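Local coordinates for HMG box-containing protein 1 (Homo sapiens, PDB 3QVE) that represses transcription by binding the promoters of target genes and takes part in regulating the cell cycle and the Wnt pathway, at residues T16-H21 and L89-K94; D57-L62 and F79-V84; P98-N103 and V130-G135. All blocks are in the same frame, centred on the assembly; numbering follows the deposited sequence.

Contact 1 of 3, residues T16-H21 and L89-K94; sequences TRLCFH and LTVECK. With EDO (1,2-ethanediol), chain F.
The Phe20 ring takes the methyl CD1 of Leu89 over the centre of one face. CD1 lies 3.8 Å from the centroid of the Phe20 ring and only 5° off its normal, a clear CH-pi contact. Leu89 holds CG opposite its own backbone N (chi1 171°), and chi2 then turns CD1 to the ring. His51, Tyr54 and Phe34 also meet the Phe20 ring. The His21 ring uses its edge instead. Its NE2 meets OG1 of Thr90 at 2.7 Å in a nearly straight hydrogen bond (166°), and either atom could be the donor. Thr90 OG1 has a second partner in Thr78 OG1, on the next strand. At the edge of the Arg17 guanidinium, in plane, NE donates a 3.0 Å hydrogen bond to O1 of a 1,2-ethanediol, probably from the crystallisation liquor. Arg17 and Glu92 lie alongside each other and point the same way. The Arg17 methylene CD lies 3.5 Å from carboxylate oxygen OE2 of Glu92, but NE and OE2 are 4.8 Å apart, so no salt bridge forms.

The Leu18 methyl CD2 touches CG1 of Val91 at 3.7 Å on the face shared with Phe20 and Leu89. Leu18 also rests on helix 31-37. A water joins Thr16 OG1, also hydrogen-bonded to Leu13 O, to Lys94 N. Between the backbones, Arg17 with Glu92 and Cys19 with Thr90 are hydrogen-bonded pairs. They alternate with the non-hydrogen-bonded pairs Leu18-Val91 and Phe20-Leu89. This is antiparallel pairing of strands 17-20 and 89-94, with an apolar face and a mixed polar face, inside the six-stranded sheet of the AXH domain.

Contact 2 of 3, residues D57-L62 and F79-V84; sequences DGLKLL and FDPGTV. With EDO (1,2-ethanediol), chain I.
The open end of the β hairpin made by strands 59-69 and 72-80 is tied by Lys60 and Asp80, an antiparallel hydrogen-bonded pair. Lys60 N donates to Asp80 O at 2.9 Å, and Asp80 N donates back to Lys60 O at 2.8 Å. Asp80 O also accepts from O2 of a 1,2-ethanediol.

On the buried face, Phe79 is the main apolar group. Its CD1 meets CB of Leu59 at 3.6 Å, and CD1 of Leu61 lies over one face of its ring. The Leu61 methyl sits there with CG opposite the backbone N (chi1 179°) and chi2 at 67°. Phe79 also touches Cys131 of the adjoining strand 130-131. Leu59 turns its CD2 to Pro81 CB, 3.9 Å away.

At Asp80 the strand ends in an Asx turn. OD1 of Asp80 accepts from Gly82 N at 2.9 Å, the donor coming from above the carboxylate plane. Leu62 CD1 packs against CB of the same aspartate at 3.9 Å. The extended Lys60 chain leads away, and its ammonium does not contact the carboxylate. Where the two segments diverge, one water bridges Asp57 N, Gly58 O and Pro81 O.

Contact 3 of 3, residues P98-N103 and V130-G135; sequences PFYVKN and VCLPPG. With EDO (1,2-ethanediol), chain O.
Leu132 lies against Tyr100 and Lys102 along its whole side chain. Its CB is 3.6 Å from Tyr100 O, and CG stays near that oxygen and Lys102 N. At the tip, CD1 reaches CA and CB of Lys102, both 4.1 Å away. Leu132 CD1 also meets the Tyr100 ring at its edge, 4.3 Å from Tyr100 CD2. The other Leu132 methyl turns to Lys102 CB. The side chain starts beside its own backbone N (chi1 -59°), and from there runs along the opposite segment.

Two backbone hydrogen bonds hold the segments together. Leu132 N donates to Tyr100 O at 2.9 Å, and Lys102 N donates to Val130 O, also at 2.9 Å. Both are nearly straight. They flank a single β bridge, Val101 with Cys131. It joins strand 98-101, at the margin of the three-stranded mixed sheet of the AXH domain, to strand 130-131, an outermost strand of the six-stranded antiparallel sheet. Past the bridge, water takes over at each end. One water links Tyr100 N to Leu132 O, and another links Lys102 O to Val130 N.

On the buried side, SG of Cys131 touches CB of Phe99 at 3.8 Å and makes an oblique sulfur-aromatic contact, 4.6 Å from the Phe99 centroid. Phe99 and Cys131 both pack on Phe79. Tyr100 meets Trp106 edge-to-face. Asn103 N donates to O1 of a 1,2-ethanediol, whose C1 lies obliquely by Tyr100 CE2.

In the fold
All three contacts reach the six-stranded antiparallel sheet. The strand parts of contacts 1 and 2 lie in it and are neighbours: Leu89 and Phe79 are backbone partners, and Val91 packs on the Phe79 ring. Contact 3 lies at one margin of that sheet, where 130-131 pairs with 59-69 through Leu59 and Cys131, and it alone reaches the second sheet. Contact 2 is a buried contact and mainly apolar. Contacts 1 and 3 are partly buried. Contact 1 has the longest ladder and the polar side-chain pair His21-Thr90. Contact 3 has one bridge. Phe79 belongs to contact 2 and packs against residues of both others.

Contact 1 of 3, residues T16-H21 and L89-K94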
# COMPACT_ATOMS: atom_id res chain seq x y z
N THR A 16 -1.74 -6.16 -6.00
CA THR A 16 -0.56 -5.81 -5.20
C THR A 16 0.18 -7.07 -4.77
O THR A 16 -0.44 -8.11 -4.48
CB THR A 16 -0.95 -4.96 -3.94
OG1 THR A 16 -1.72 -3.81 -4.35
CG2 THR A 16 0.29 -4.48 -3.17
N ARG A 17 1.51 -6.97 -4.71
CA ARG A 17 2.39 -8.04 -4.24
C ARG A 17 3.15 -7.48 -3.05
O ARG A 17 3.57 -6.30 -3.05
CB ARG A 17 3.36 -8.50 -5.37
CG ARG A 17 2.63 -9.05 -6.59
CD ARG A 17 3.52 -9.56 -7.72
NE ARG A 17 4.36 -10.67 -7.28
CZ ARG A 17 3.90 -11.88 -6.98
NH1 ARG A 17 2.60 -12.15 -7.05
NH2 ARG A 17 4.75 -12.81 -6.61
N LEU A 18 3.33 -8.33 -2.04
CA LEU A 18 3.89 -7.94 -0.75
C LEU A 18 5.21 -8.66 -0.50
O LEU A 18 5.35 -9.83 -0.84
CB LEU A 18 2.96 -8.38 0.36
CG LEU A 18 1.53 -7.82 0.26
CD1 LEU A 18 0.75 -8.37 1.43
CD2 LEU A 18 1.52 -6.26 0.18
N CYS A 19 6.15 -7.97 0.12
CA CYS A 19 7.41 -8.59 0.55
C CYS A 19 7.81 -8.03 1.90
O CYS A 19 8.36 -6.96 2.00
CB CYS A 19 8.49 -8.37 -0.49
SG CYS A 19 10.01 -9.32 -0.08
N PHE A 20 7.47 -8.77 2.96
CA PHE A 20 7.78 -8.39 4.31
C PHE A 20 9.27 -8.60 4.57
O PHE A 20 9.83 -9.63 4.19
CB PHE A 20 6.95 -9.23 5.29
CG PHE A 20 5.52 -8.86 5.32
CD1 PHE A 20 5.09 -7.85 6.17
CD2 PHE A 20 4.61 -9.47 4.48
CE1 PHE A 20 3.78 -7.47 6.19
CE2 PHE A 20 3.29 -9.08 4.50
CZ PHE A 20 2.87 -8.10 5.38
N HIS A 21 9.93 -7.62 5.16
CA HIS A 21 11.36 -7.76 5.40
C HIS A 21 11.64 -8.65 6.62
O HIS A 21 12.71 -9.22 6.72
CB HIS A 21 12.01 -6.38 5.61
CG HIS A 21 12.04 -5.51 4.39
ND1 HIS A 21 13.03 -4.57 4.18
CD2 HIS A 21 11.20 -5.42 3.33
CE1 HIS A 21 12.80 -3.95 3.03
NE2 HIS A 21 11.70 -4.45 2.50
N LEU A 89 8.14 -3.14 4.94
CA LEU A 89 7.37 -3.85 3.90
C LEU A 89 7.66 -3.22 2.58
O LEU A 89 7.54 -2.00 2.46
CB LEU A 89 5.87 -3.69 4.16
CG LEU A 89 4.86 -4.17 3.10
CD1 LEU A 89 4.95 -5.65 2.89
CD2 LEU A 89 3.44 -3.77 3.49
N THR A 90 8.00 -4.04 1.58
CA THR A 90 8.11 -3.56 0.20
C THR A 90 6.94 -4.15 -0.57
O THR A 90 6.56 -5.30 -0.36
CB THR A 90 9.46 -3.95 -0.44
OG1 THR A 90 10.50 -3.37 0.37
CG2 THR A 90 9.59 -3.39 -1.89
N VAL A 91 6.32 -3.34 -1.43
CA VAL A 91 5.21 -3.79 -2.23
C VAL A 91 5.46 -3.45 -3.68
O VAL A 91 6.23 -2.54 -3.99
CB VAL A 91 3.83 -3.14 -1.80
CG1 VAL A 91 3.60 -3.27 -0.30
CG2 VAL A 91 3.73 -1.72 -2.23
N GLU A 92 4.82 -4.22 -4.56
CA GLU A 92 4.67 -3.85 -5.96
C GLU A 92 3.21 -3.51 -6.17
O GLU A 92 2.35 -4.28 -5.77
CB GLU A 92 5.05 -5.02 -6.84
CG GLU A 92 5.06 -4.73 -8.32
CD GLU A 92 4.88 -5.98 -9.14
OE1 GLU A 92 5.93 -6.52 -9.57
OE2 GLU A 92 3.72 -6.44 -9.35
N CYS A 93 2.90 -2.36 -6.76
CA CYS A 93 1.50 -2.01 -6.98
C CYS A 93 1.34 -1.33 -8.32
O CYS A 93 2.30 -0.92 -8.95
CB CYS A 93 1.01 -1.16 -5.83
SG CYS A 93 1.71 0.42 -5.82
N LYS A 94 0.11 -1.21 -8.79
CA LYS A 94 -0.16 -0.53 -10.05
C LYS A 94 0.08 0.99 -9.92
O LYS A 94 0.00 1.53 -8.83
CB LYS A 94 -1.59 -0.80 -10.52
CG LYS A 94 -1.97 -2.26 -10.65
CD LYS A 94 -1.02 -3.04 -11.56
CE LYS A 94 -1.36 -4.54 -11.63
NZ LYS A 94 -0.28 -5.37 -11.09
C1 EDO F . 8.11 -8.68 -7.50
O1 EDO F . 7.16 -9.76 -7.57
C2 EDO F . 9.25 -8.89 -8.49
O2 EDO F . 10.35 -8.08 -8.06
O HOH W 1 -1.78 -2.84 -7.13

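Contact 2 of 3, residues D57-L62 and F79-V84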
# COMPACT_ATOMS: atom_id res chain seq x y z
N ASP A 57 -1.19 1.66 12.62
CA ASP A 57 -1.04 3.08 12.77
C ASP A 57 -0.68 3.78 11.46
O ASP A 57 -0.36 4.95 11.48
CB ASP A 57 0.08 3.40 13.77
CG ASP A 57 -0.24 2.96 15.17
OD1 ASP A 57 -1.30 3.38 15.66
OD2 ASP A 57 0.57 2.22 15.78
N GLY A 58 -0.69 3.07 10.34
CA GLY A 58 -0.25 3.65 9.08
C GLY A 58 1.09 3.14 8.64
O GLY A 58 1.87 2.59 9.43
N LEU A 59 1.34 3.32 7.34
CA LEU A 59 2.60 2.90 6.71
C LEU A 59 3.28 4.14 6.11
O LEU A 59 2.72 4.80 5.24
CB LEU A 59 2.31 1.87 5.62
CG LEU A 59 1.86 0.49 6.14
CD1 LEU A 59 1.38 -0.36 4.98
CD2 LEU A 59 2.98 -0.20 6.90
N LYS A 60 4.44 4.49 6.65
CA LYS A 60 5.16 5.65 6.19
C LYS A 60 6.00 5.28 4.97
O LYS A 60 6.82 4.39 5.02
CB LYS A 60 6.05 6.17 7.31
CG LYS A 60 6.79 7.47 6.99
CD LYS A 60 7.65 7.84 8.24
CE LYS A 60 8.44 9.10 8.04
NZ LYS A 60 9.17 9.49 9.27
N LEU A 61 5.78 5.97 3.86
CA LEU A 61 6.56 5.71 2.65
C LEU A 61 7.96 6.22 2.82
O LEU A 61 8.16 7.38 3.19
CB LEU A 61 5.92 6.44 1.46
CG LEU A 61 6.60 6.31 0.10
CD1 LEU A 61 6.48 4.87 -0.37
CD2 LEU A 61 5.96 7.29 -0.89
N LEU A 62 8.93 5.36 2.56
CA LEU A 62 10.33 5.69 2.68
C LEU A 62 11.01 5.84 1.31
O LEU A 62 12.00 6.56 1.19
CB LEU A 62 11.09 4.60 3.46
CG LEU A 62 10.75 4.36 4.94
CD1 LEU A 62 11.77 3.37 5.56
CD2 LEU A 62 10.66 5.66 5.75
N PHE A 79 7.78 0.74 2.81
CA PHE A 79 7.00 1.37 3.87
C PHE A 79 7.53 0.98 5.26
O PHE A 79 8.00 -0.13 5.45
CB PHE A 79 5.56 0.89 3.83
CG PHE A 79 4.77 1.42 2.67
CD1 PHE A 79 4.29 2.71 2.68
CD2 PHE A 79 4.43 0.58 1.62
CE1 PHE A 79 3.52 3.19 1.62
CE2 PHE A 79 3.67 1.07 0.56
CZ PHE A 79 3.23 2.36 0.56
N ASP A 80 7.38 1.90 6.21
CA ASP A 80 7.75 1.70 7.61
C ASP A 80 6.50 1.73 8.50
O ASP A 80 5.83 2.78 8.57
CB ASP A 80 8.72 2.81 7.99
CG ASP A 80 9.29 2.66 9.40
OD1 ASP A 80 8.83 1.77 10.09
OD2 ASP A 80 10.21 3.41 9.78
N PRO A 81 6.18 0.62 9.20
CA PRO A 81 5.02 0.61 10.08
C PRO A 81 5.22 1.26 11.43
O PRO A 81 4.27 1.34 12.20
CB PRO A 81 4.75 -0.86 10.29
CG PRO A 81 6.10 -1.46 10.24
CD PRO A 81 6.82 -0.71 9.17
N GLY A 82 6.43 1.68 11.74
CA GLY A 82 6.69 2.45 12.96
C GLY A 82 7.24 1.65 14.15
O GLY A 82 7.43 2.23 15.19
N THR A 83 7.46 0.35 13.98
CA THR A 83 8.02 -0.53 15.00
C THR A 83 9.10 -1.37 14.38
O THR A 83 8.83 -2.10 13.41
CB THR A 83 6.94 -1.53 15.44
OG1 THR A 83 5.88 -0.82 16.10
CG2 THR A 83 7.48 -2.51 16.35
N VAL A 84 10.31 -1.30 14.92
CA VAL A 84 11.44 -2.05 14.35
C VAL A 84 11.20 -3.55 14.25
O VAL A 84 11.54 -4.18 13.24
CB VAL A 84 12.76 -1.78 15.12
CG1 VAL A 84 13.91 -2.66 14.59
CG2 VAL A 84 13.12 -0.26 15.02
C1 EDO I . 2.99 5.29 11.66
O1 EDO I . 3.67 4.87 12.85
C2 EDO I . 4.03 5.72 10.65
O2 EDO I . 5.06 4.72 10.64
O HOH W 2 1.62 1.27 11.91

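Contact 3 of 3, residues P98-N103 and V130-G135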
# COMPACT_ATOMS: atom_id res chain seq x y z
N PRO A 98 -4.26 4.24 -5.26
CA PRO A 98 -4.50 5.40 -4.38
C PRO A 98 -4.09 5.13 -2.94
O PRO A 98 -4.07 3.97 -2.50
CB PRO A 98 -6.00 5.57 -4.46
CG PRO A 98 -6.52 4.17 -4.59
CD PRO A 98 -5.46 3.42 -5.40
N PHE A 99 -3.71 6.18 -2.22
CA PHE A 99 -3.31 6.06 -0.82
C PHE A 99 -4.02 7.17 -0.07
O PHE A 99 -4.13 8.28 -0.60
CB PHE A 99 -1.81 6.20 -0.67
CG PHE A 99 -1.05 5.12 -1.34
CD1 PHE A 99 -0.92 3.86 -0.73
CD2 PHE A 99 -0.58 5.30 -2.64
CE1 PHE A 99 -0.25 2.84 -1.35
CE2 PHE A 99 0.07 4.28 -3.27
CZ PHE A 99 0.24 3.03 -2.62
N TYR A 100 -4.49 6.86 1.13
CA TYR A 100 -5.16 7.83 1.95
C TYR A 100 -4.15 8.30 2.97
O TYR A 100 -3.84 7.55 3.90
CB TYR A 100 -6.44 7.29 2.57
CG TYR A 100 -7.28 8.45 3.12
CD1 TYR A 100 -8.17 9.16 2.32
CD2 TYR A 100 -7.12 8.86 4.43
CE1 TYR A 100 -8.91 10.26 2.83
CE2 TYR A 100 -7.85 9.94 4.95
CZ TYR A 100 -8.73 10.63 4.15
OH TYR A 100 -9.43 11.67 4.70
N VAL A 101 -3.62 9.50 2.76
CA VAL A 101 -2.48 9.98 3.52
C VAL A 101 -2.96 10.78 4.71
O VAL A 101 -3.77 11.67 4.54
CB VAL A 101 -1.55 10.80 2.65
CG1 VAL A 101 -0.42 11.40 3.48
CG2 VAL A 101 -1.03 9.89 1.49
N LYS A 102 -2.47 10.44 5.90
CA LYS A 102 -2.79 11.17 7.14
C LYS A 102 -2.49 12.65 6.98
O LYS A 102 -1.42 13.01 6.52
CB LYS A 102 -1.96 10.62 8.30
CG LYS A 102 -2.49 10.92 9.70
CD LYS A 102 -1.55 10.33 10.74
CE LYS A 102 -2.25 10.14 12.09
NZ LYS A 102 -2.88 11.40 12.56
N ASN A 103 -3.44 13.50 7.37
CA ASN A 103 -3.33 14.98 7.24
C ASN A 103 -3.25 15.51 5.82
O ASN A 103 -2.88 16.65 5.61
CB ASN A 103 -2.16 15.56 8.07
CG ASN A 103 -2.18 15.06 9.48
OD1 ASN A 103 -1.14 14.67 10.02
ND2 ASN A 103 -3.37 15.00 10.08
N VAL A 130 2.22 9.18 5.45
CA VAL A 130 1.75 8.05 6.22
C VAL A 130 0.45 7.59 5.60
O VAL A 130 -0.59 8.29 5.63
CB VAL A 130 1.61 8.40 7.71
CG1 VAL A 130 0.94 7.22 8.48
CG2 VAL A 130 2.99 8.79 8.30
N CYS A 131 0.50 6.39 5.04
CA CYS A 131 -0.60 5.82 4.30
C CYS A 131 -1.45 4.98 5.28
O CYS A 131 -0.98 3.99 5.86
CB CYS A 131 -0.04 4.99 3.16
SG CYS A 131 0.88 6.02 2.00
N LEU A 132 -2.73 5.34 5.42
CA LEU A 132 -3.59 4.75 6.42
C LEU A 132 -4.40 3.59 5.84
O LEU A 132 -4.76 3.62 4.68
CB LEU A 132 -4.56 5.80 6.98
CG LEU A 132 -3.96 7.03 7.64
CD1 LEU A 132 -5.12 7.98 8.13
CD2 LEU A 132 -3.03 6.62 8.79
N PRO A 133 -4.66 2.57 6.67
CA PRO A 133 -5.56 1.51 6.33
C PRO A 133 -7.02 1.91 6.51
O PRO A 133 -7.30 2.79 7.30
CB PRO A 133 -5.21 0.43 7.34
CG PRO A 133 -4.78 1.15 8.55
CD PRO A 133 -4.07 2.38 8.02
N PRO A 134 -7.95 1.26 5.81
CA PRO A 134 -9.36 1.56 5.99
C PRO A 134 -9.75 1.33 7.44
O PRO A 134 -9.18 0.46 8.09
CB PRO A 134 -10.08 0.56 5.07
CG PRO A 134 -9.04 -0.36 4.51
CD PRO A 134 -7.71 0.26 4.75
N GLY A 135 -10.66 2.15 7.97
CA GLY A 135 -11.04 2.02 9.40
C GLY A 135 -10.02 2.54 10.43
O GLY A 135 -10.17 2.33 11.63
C1 EDO O . -6.89 12.58 6.99
O1 EDO O . -6.03 12.53 8.13
C2 EDO O . -7.63 13.91 6.84
O2 EDO O . -7.18 14.57 5.66
O HOH W 3 -3.65 4.45 2.29
O HOH W 4 1.15 11.74 6.43